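Local coordinates for protein mevalonate 3-kinase (Thermoplasma acidophilum, PDB 4RKS) that phosphorylates (R)-mevalonate at its 3-hydroxyl with ATP, a step of the alternative mevalonate pathway found in extreme acidophiles of the Thermoplasmatales, at residues A[103-108]-A[138-142]; A[181-185]-A[235-241]. All blocks are in the same frame, centred on the assembly; numbering follows the deposited sequence.

Contact 1 (A[103-108]-A[138-142]); sequences VFEEAF and ILGLK
Leu141 is the bump of this helix pair, and the hollow that receives it is lined by Val103, Phe104, Ala107 and Phe108, from two successive turns of the facing helix. The leucine spreads its contacts round the hollow. Its CB lies 3.6 Å from Val103 CG1, while its two methyls divide the rest: CD2 settles on the methyl of Ala107 (CB to Leu141 CD2, 3.7 Å), and CD1 touches both phenylalanines, 3.8 Å from Phe104 CD1 and 4.0 Å from Phe108 CZ. At this point the CA atoms of Ala107 and Leu141 are 6.6 Å apart. This is knobs-into-holes packing, here between helix 101-108 and the C-terminal turn of helix 128-141, within the N-terminal domain of a GHMP-family kinase. Both rings also touch Val113 of strand 113-120. Further along, Phe104 CZ meets Ile138 CG1 at 4.1 Å, the two side chains passing at a slant. Val103 carries the other flank: with CG1 anti to its backbone N (chi1 173°), that methyl faces Leu141, leaving CG2 to rest on the aliphatic chain of Lys142, 3.9 Å from CD. The lysine's NZ continues past the valine to a salt bridge with Asp144.

Contact 2 (A[181-185]-A[235-241]); sequences TEKIL and KEYAKTN
A surface contact of mixed character, part salt bridge and part apolar packing, joins the end of strand 179-185 to the C-terminal end of helix 220-238. At the charged end, Lys235 leaves its helix fully extended, with CG anti to the backbone N (chi1 -164°), and reaches the carboxylate of Glu182, the two side chains crossing at about a right angle. NZ lies 2.9 Å from Glu182 OE2, on the syn lone pair of that oxygen, and makes a weak second bond to Glu182 OE1 at 3.1 Å. Further along the two segments, the methyl of Ala238 fits against two neighbouring strand residues, its CB standing 3.5 Å from Ile184 CG2 and 3.9 Å from Leu185 CG. Both residues can face the helix because they form a classic beta bulge opposite Leu169, which breaks the usual alternation of strand sides. Leu185 CD2 then reaches Asn241 OD1 at 3.5 Å; Asn241, with positive phi, is the C-prime residue of the Schellman motif that ends the helix. Since Glu182 OE1 also accepts a bond from Trp173 NE1, the carboxylate is gripped from two residues, which should limit its rotation and probably favours its charged form as a partner for the lysine.

Contact 1 is the more buried of the two: four of its seven touching residues are buried, and two helices meet there through apolar side chains. The one charged residue that touches, Lys142, contributes its aliphatic chain while its NZ pairs with Asp144 outside the contact. Contact 2 has no buried residue among those that touch; it pairs a strand with a helix end and supplements a smaller apolar patch with an ion pair. In this example, then, the chemistry differs with burial. The centres of contact 1 and contact 2 lie about 33 Å apart, and the contacts share no secondary-structure element. Contact 1 belongs to the N-terminal domain, whereas contact 2 brings strand 179-185 against a helix of the C-terminal domain.

Contact 1 (A[103-108]-A[138-142])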
ATOM      1  N   VAL A 103     -10.643  21.607 -11.332  1.00 27.61           N
ATOM      2  CA  VAL A 103      -9.873  21.962 -10.145  1.00 29.31           C
ATOM      3  C   VAL A 103      -8.608  22.713 -10.538  1.00 29.36           C
ATOM      4  O   VAL A 103      -8.273  23.741  -9.939  1.00 22.59           O
ATOM      5  CB  VAL A 103      -9.492  20.721  -9.303  1.00 19.84           C
ATOM      6  CG1 VAL A 103      -8.534  21.119  -8.170  1.00 20.56           C
ATOM      7  CG2 VAL A 103     -10.735  20.073  -8.720  1.00 21.29           C
ATOM      8  N   PHE A 104      -7.910  22.211 -11.554  1.00 27.01           N
ATOM      9  CA  PHE A 104      -6.658  22.830 -11.969  1.00 25.79           C
ATOM     10  C   PHE A 104      -6.877  24.166 -12.675  1.00 26.60           C
ATOM     11  O   PHE A 104      -6.069  25.085 -12.544  1.00 24.62           O
ATOM     12  CB  PHE A 104      -5.872  21.887 -12.878  1.00 24.02           C
ATOM     13  CG  PHE A 104      -5.524  20.592 -12.234  1.00 25.95           C
ATOM     14  CD1 PHE A 104      -4.733  20.560 -11.083  1.00 24.89           C
ATOM     15  CD2 PHE A 104      -5.977  19.400 -12.770  1.00 27.63           C
ATOM     16  CE1 PHE A 104      -4.412  19.354 -10.485  1.00 23.60           C
ATOM     17  CE2 PHE A 104      -5.658  18.192 -12.173  1.00 23.08           C
ATOM     18  CZ  PHE A 104      -4.880  18.170 -11.034  1.00 19.21           C
ATOM     19  N   GLU A 105      -7.967  24.273 -13.427  1.00 31.52           N
ATOM     20  CA  GLU A 105      -8.267  25.516 -14.137  1.00 31.61           C
ATOM     21  C   GLU A 105      -8.525  26.648 -13.143  1.00 30.52           C
ATOM     22  O   GLU A 105      -8.056  27.782 -13.316  1.00 31.99           O
ATOM     23  CB  GLU A 105      -9.479  25.332 -15.060  1.00 36.87           C
ATOM     24  CG  GLU A 105     -10.132  26.641 -15.491  1.00 51.12           C
ATOM     25  CD  GLU A 105      -9.564  27.189 -16.789  1.00 66.24           C
ATOM     26  OE1 GLU A 105      -9.343  26.391 -17.728  1.00 68.05           O
ATOM     27  OE2 GLU A 105      -9.350  28.418 -16.874  1.00 73.71           O
ATOM     28  N   GLU A 106      -9.275  26.330 -12.098  1.00 31.42           N
ATOM     29  CA  GLU A 106      -9.558  27.293 -11.038  1.00 34.92           C
ATOM     30  C   GLU A 106      -8.294  27.679 -10.281  1.00 33.93           C
ATOM     31  O   GLU A 106      -8.060  28.851  -9.991  1.00 35.86           O
ATOM     32  CB  GLU A 106     -10.592  26.723 -10.066  1.00 40.37           C
ATOM     33  CG  GLU A 106     -10.724  27.499  -8.763  1.00 56.19           C
ATOM     34  CD  GLU A 106     -11.577  28.750  -8.898  1.00 75.47           C
ATOM     35  OE1 GLU A 106     -12.103  29.006 -10.005  1.00 81.65           O
ATOM     36  OE2 GLU A 106     -11.724  29.477  -7.890  1.00 81.30           O
ATOM     37  N   ALA A 107      -7.473  26.686  -9.968  1.00 27.41           N
ATOM     38  CA  ALA A 107      -6.302  26.908  -9.143  1.00 24.39           C
ATOM     39  C   ALA A 107      -5.130  27.504  -9.923  1.00 25.35           C
ATOM     40  O   ALA A 107      -4.407  28.355  -9.410  1.00 30.51           O
ATOM     41  CB  ALA A 107      -5.886  25.599  -8.485  1.00 23.36           C
ATOM     42  N   PHE A 108      -4.937  27.058 -11.161  1.00 30.65           N
ATOM     43  CA  PHE A 108      -3.741  27.431 -11.918  1.00 24.63           C
ATOM     44  C   PHE A 108      -4.024  28.305 -13.138  1.00 28.91           C
ATOM     45  O   PHE A 108      -3.108  28.902 -13.697  1.00 31.54           O
ATOM     46  CB  PHE A 108      -2.997  26.177 -12.385  1.00 29.64           C
ATOM     47  CG  PHE A 108      -2.454  25.326 -11.272  1.00 27.27           C
ATOM     48  CD1 PHE A 108      -2.157  25.869 -10.036  1.00 31.59           C
ATOM     49  CD2 PHE A 108      -2.226  23.968 -11.473  1.00 22.06           C
ATOM     50  CE1 PHE A 108      -1.647  25.070  -9.016  1.00 30.32           C
ATOM     51  CE2 PHE A 108      -1.715  23.175 -10.472  1.00 26.63           C
ATOM     52  CZ  PHE A 108      -1.428  23.723  -9.235  1.00 27.07           C
ATOM     53  N   ILE A 138      -4.756  17.133  -5.170  1.00 21.24           N
ATOM     54  CA  ILE A 138      -6.053  17.583  -5.678  1.00 24.39           C
ATOM     55  C   ILE A 138      -6.955  18.090  -4.556  1.00 24.62           C
ATOM     56  O   ILE A 138      -7.592  19.153  -4.669  1.00 21.33           O
ATOM     57  CB  ILE A 138      -6.770  16.445  -6.441  1.00 21.06           C
ATOM     58  CG1 ILE A 138      -5.993  16.085  -7.711  1.00 24.74           C
ATOM     59  CG2 ILE A 138      -8.204  16.846  -6.782  1.00 18.23           C
ATOM     60  CD1 ILE A 138      -6.408  14.776  -8.329  1.00 24.60           C
ATOM     61  N   LEU A 139      -7.013  17.324  -3.474  1.00 22.62           N
ATOM     62  CA  LEU A 139      -7.735  17.746  -2.281  1.00 19.37           C
ATOM     63  C   LEU A 139      -7.142  19.011  -1.698  1.00 22.18           C
ATOM     64  O   LEU A 139      -7.851  19.811  -1.120  1.00 22.61           O
ATOM     65  CB  LEU A 139      -7.727  16.625  -1.229  1.00 22.43           C
ATOM     66  CG  LEU A 139      -8.625  15.447  -1.617  1.00 24.48           C
ATOM     67  CD1 LEU A 139      -8.209  14.170  -0.903  1.00 27.74           C
ATOM     68  CD2 LEU A 139     -10.084  15.773  -1.331  1.00 24.15           C
ATOM     69  N   GLY A 140      -5.829  19.174  -1.835  1.00 26.70           N
ATOM     70  CA  GLY A 140      -5.154  20.370  -1.364  1.00 22.56           C
ATOM     71  C   GLY A 140      -5.666  21.604  -2.085  1.00 24.44           C
ATOM     72  O   GLY A 140      -5.810  22.677  -1.497  1.00 26.18           O
ATOM     73  N   LEU A 141      -5.968  21.445  -3.367  1.00 25.19           N
ATOM     74  CA  LEU A 141      -6.481  22.547  -4.176  1.00 25.22           C
ATOM     75  C   LEU A 141      -7.981  22.770  -3.964  1.00 27.83           C
ATOM     76  O   LEU A 141      -8.443  23.902  -3.990  1.00 25.49           O
ATOM     77  CB  LEU A 141      -6.191  22.284  -5.659  1.00 22.50           C
ATOM     78  CG  LEU A 141      -4.716  22.287  -6.050  1.00 25.52           C
ATOM     79  CD1 LEU A 141      -4.497  21.806  -7.489  1.00 30.14           C
ATOM     80  CD2 LEU A 141      -4.136  23.682  -5.848  1.00 24.04           C
ATOM     81  N   LYS A 142      -8.736  21.693  -3.734  1.00 21.81           N
ATOM     82  CA  LYS A 142     -10.177  21.807  -3.540  1.00 23.99           C
ATOM     83  C   LYS A 142     -10.608  20.963  -2.341  1.00 21.00           C
ATOM     84  O   LYS A 142     -11.032  19.816  -2.489  1.00 21.72           O
ATOM     85  CB  LYS A 142     -10.934  21.388  -4.794  1.00 21.54           C
ATOM     86  CG  LYS A 142     -12.410  21.765  -4.739  1.00 22.54           C
ATOM     87  CD  LYS A 142     -13.146  21.231  -5.947  1.00 30.08           C
ATOM     88  CE  LYS A 142     -14.392  22.054  -6.227  1.00 43.77           C
ATOM     89  NZ  LYS A 142     -15.336  22.053  -5.075  1.00 46.83           N
TER

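Contact 2 (A[181-185]-A[235-241])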
ATOM      1  N   THR A 181     -13.057   2.678   1.371  1.00 22.67           N
ATOM      2  CA  THR A 181     -11.981   2.533   2.362  1.00 18.99           C
ATOM      3  C   THR A 181     -12.342   3.256   3.664  1.00 22.11           C
ATOM      4  O   THR A 181     -12.717   4.423   3.659  1.00 23.50           O
ATOM      5  CB  THR A 181     -10.638   3.066   1.843  1.00 24.62           C
ATOM      6  OG1 THR A 181     -10.202   2.278   0.729  1.00 26.26           O
ATOM      7  CG2 THR A 181      -9.565   3.023   2.950  1.00 19.18           C
ATOM      8  N   GLU A 182     -12.215   2.541   4.772  1.00 20.19           N
ATOM      9  CA  GLU A 182     -12.567   3.053   6.088  1.00 24.95           C
ATOM     10  C   GLU A 182     -11.344   3.021   7.018  1.00 23.24           C
ATOM     11  O   GLU A 182     -10.619   2.024   7.053  1.00 21.72           O
ATOM     12  CB  GLU A 182     -13.722   2.210   6.675  1.00 25.79           C
ATOM     13  CG  GLU A 182     -13.950   2.371   8.172  1.00 29.70           C
ATOM     14  CD  GLU A 182     -15.030   1.434   8.741  1.00 32.66           C
ATOM     15  OE1 GLU A 182     -15.385   0.410   8.103  1.00 27.33           O
ATOM     16  OE2 GLU A 182     -15.512   1.731   9.853  1.00 36.48           O
ATOM     17  N   LYS A 183     -11.130   4.098   7.774  1.00 25.46           N
ATOM     18  CA  LYS A 183     -10.067   4.139   8.775  1.00 27.36           C
ATOM     19  C   LYS A 183     -10.496   3.382  10.017  1.00 26.07           C
ATOM     20  O   LYS A 183     -11.539   3.682  10.590  1.00 19.86           O
ATOM     21  CB  LYS A 183      -9.723   5.580   9.145  1.00 28.90           C
ATOM     22  CG  LYS A 183      -9.056   6.345   8.031  1.00 33.52           C
ATOM     23  CD  LYS A 183      -9.494   7.804   8.016  1.00 41.18           C
ATOM     24  CE  LYS A 183      -8.923   8.561   9.196  1.00 48.61           C
ATOM     25  NZ  LYS A 183      -9.161  10.024   9.067  1.00 48.67           N
ATOM     26  N   ILE A 184      -9.675   2.427  10.445  1.00 19.54           N
ATOM     27  CA  ILE A 184     -10.043   1.522  11.532  1.00 19.77           C
ATOM     28  C   ILE A 184      -9.275   1.812  12.820  1.00 18.36           C
ATOM     29  O   ILE A 184      -9.844   1.767  13.913  1.00 22.91           O
ATOM     30  CB  ILE A 184      -9.809   0.045  11.104  1.00 24.29           C
ATOM     31  CG1 ILE A 184     -10.651  -0.291   9.870  1.00 26.58           C
ATOM     32  CG2 ILE A 184     -10.151  -0.891  12.207  1.00 22.38           C
ATOM     33  CD1 ILE A 184     -12.153  -0.174  10.094  1.00 23.25           C
ATOM     34  N   LEU A 185      -7.981   2.113  12.684  1.00 19.54           N
ATOM     35  CA  LEU A 185      -7.142   2.544  13.802  1.00 21.98           C
ATOM     36  C   LEU A 185      -6.132   3.599  13.327  1.00 21.17           C
ATOM     37  O   LEU A 185      -5.635   3.538  12.189  1.00 22.18           O
ATOM     38  CB  LEU A 185      -6.390   1.361  14.431  1.00 22.49           C
ATOM     39  CG  LEU A 185      -7.122   0.328  15.299  1.00 21.41           C
ATOM     40  CD1 LEU A 185      -6.151  -0.820  15.645  1.00 19.16           C
ATOM     41  CD2 LEU A 185      -7.688   0.973  16.574  1.00 19.24           C
ATOM     42  N   LYS A 235     -11.928  -5.418  12.338  1.00 20.28           N
ATOM     43  CA  LYS A 235     -12.731  -4.308  12.856  1.00 28.69           C
ATOM     44  C   LYS A 235     -13.127  -4.561  14.316  1.00 29.13           C
ATOM     45  O   LYS A 235     -13.170  -3.635  15.120  1.00 26.86           O
ATOM     46  CB  LYS A 235     -13.980  -4.071  11.991  1.00 29.18           C
ATOM     47  CG  LYS A 235     -14.657  -2.701  12.238  1.00 30.92           C
ATOM     48  CD  LYS A 235     -15.668  -2.319  11.139  1.00 29.37           C
ATOM     49  CE  LYS A 235     -16.380  -1.005  11.493  1.00 29.98           C
ATOM     50  NZ  LYS A 235     -17.226  -0.493  10.385  1.00 32.35           N
ATOM     51  N   GLU A 236     -13.385  -5.823  14.651  1.00 31.29           N
ATOM     52  CA  GLU A 236     -13.684  -6.227  16.028  1.00 26.74           C
ATOM     53  C   GLU A 236     -12.484  -6.121  16.970  1.00 24.54           C
ATOM     54  O   GLU A 236     -12.600  -5.615  18.091  1.00 28.71           O
ATOM     55  CB  GLU A 236     -14.202  -7.662  16.044  1.00 36.93           C
ATOM     56  CG  GLU A 236     -15.524  -7.856  15.311  1.00 49.46           C
ATOM     57  CD  GLU A 236     -16.682  -7.141  15.990  1.00 57.11           C
ATOM     58  OE1 GLU A 236     -16.782  -7.201  17.238  1.00 54.70           O
ATOM     59  OE2 GLU A 236     -17.486  -6.510  15.270  1.00 60.77           O
ATOM     60  N   TYR A 237     -11.335  -6.626  16.536  1.00 26.03           N
ATOM     61  CA  TYR A 237     -10.119  -6.490  17.338  1.00 26.28           C
ATOM     62  C   TYR A 237      -9.835  -5.021  17.656  1.00 27.69           C
ATOM     63  O   TYR A 237      -9.329  -4.688  18.730  1.00 29.27           O
ATOM     64  CB  TYR A 237      -8.918  -7.096  16.611  1.00 26.39           C
ATOM     65  CG  TYR A 237      -8.856  -8.600  16.630  1.00 27.18           C
ATOM     66  CD1 TYR A 237      -9.088  -9.313  17.800  1.00 35.99           C
ATOM     67  CD2 TYR A 237      -8.541  -9.315  15.477  1.00 30.46           C
ATOM     68  CE1 TYR A 237      -9.020 -10.706  17.818  1.00 34.84           C
ATOM     69  CE2 TYR A 237      -8.474 -10.709  15.484  1.00 29.44           C
ATOM     70  CZ  TYR A 237      -8.711 -11.395  16.658  1.00 36.69           C
ATOM     71  OH  TYR A 237      -8.646 -12.774  16.669  1.00 40.30           O
ATOM     72  N   ALA A 238     -10.167  -4.146  16.712  1.00 22.19           N
ATOM     73  CA  ALA A 238      -9.889  -2.722  16.864  1.00 28.03           C
ATOM     74  C   ALA A 238     -10.648  -2.139  18.048  1.00 20.80           C
ATOM     75  O   ALA A 238     -10.160  -1.230  18.710  1.00 31.12           O
ATOM     76  CB  ALA A 238     -10.232  -1.960  15.568  1.00 24.68           C
ATOM     77  N   LYS A 239     -11.829  -2.674  18.325  1.00 25.39           N
ATOM     78  CA  LYS A 239     -12.633  -2.217  19.466  1.00 34.63           C
ATOM     79  C   LYS A 239     -11.888  -2.243  20.797  1.00 36.28           C
ATOM     80  O   LYS A 239     -12.187  -1.461  21.691  1.00 37.91           O
ATOM     81  CB  LYS A 239     -13.902  -3.056  19.595  1.00 30.79           C
ATOM     82  CG  LYS A 239     -14.933  -2.785  18.512  1.00 29.45           C
ATOM     83  CD  LYS A 239     -16.119  -3.718  18.694  1.00 37.57           C
ATOM     84  CE  LYS A 239     -17.146  -3.592  17.588  1.00 39.54           C
ATOM     85  NZ  LYS A 239     -18.278  -4.530  17.839  1.00 43.50           N
ATOM     86  N   THR A 240     -10.926  -3.144  20.941  1.00 32.95           N
ATOM     87  CA  THR A 240     -10.148  -3.204  22.178  1.00 33.44           C
ATOM     88  C   THR A 240      -8.648  -3.026  21.942  1.00 31.79           C
ATOM     89  O   THR A 240      -7.832  -3.421  22.778  1.00 33.61           O
ATOM     90  CB  THR A 240     -10.366  -4.541  22.911  1.00 36.34           C
ATOM     91  OG1 THR A 240      -9.868  -5.612  22.103  1.00 34.09           O
ATOM     92  CG2 THR A 240     -11.849  -4.775  23.192  1.00 31.92           C
ATOM     93  N   ASN A 241      -8.295  -2.440  20.801  1.00 29.16           N
ATOM     94  CA  ASN A 241      -6.900  -2.223  20.426  1.00 31.50           C
ATOM     95  C   ASN A 241      -6.075  -3.499  20.510  1.00 29.25           C
ATOM     96  O   ASN A 241      -4.934  -3.470  20.974  1.00 30.58           O
ATOM     97  CB  ASN A 241      -6.267  -1.137  21.307  1.00 40.32           C
ATOM     98  CG  ASN A 241      -6.928   0.216  21.133  1.00 45.10           C
ATOM     99  OD1 ASN A 241      -7.094   0.691  20.014  1.00 39.82           O
ATOM    100  ND2 ASN A 241      -7.320   0.840  22.243  1.00 52.88           N
TER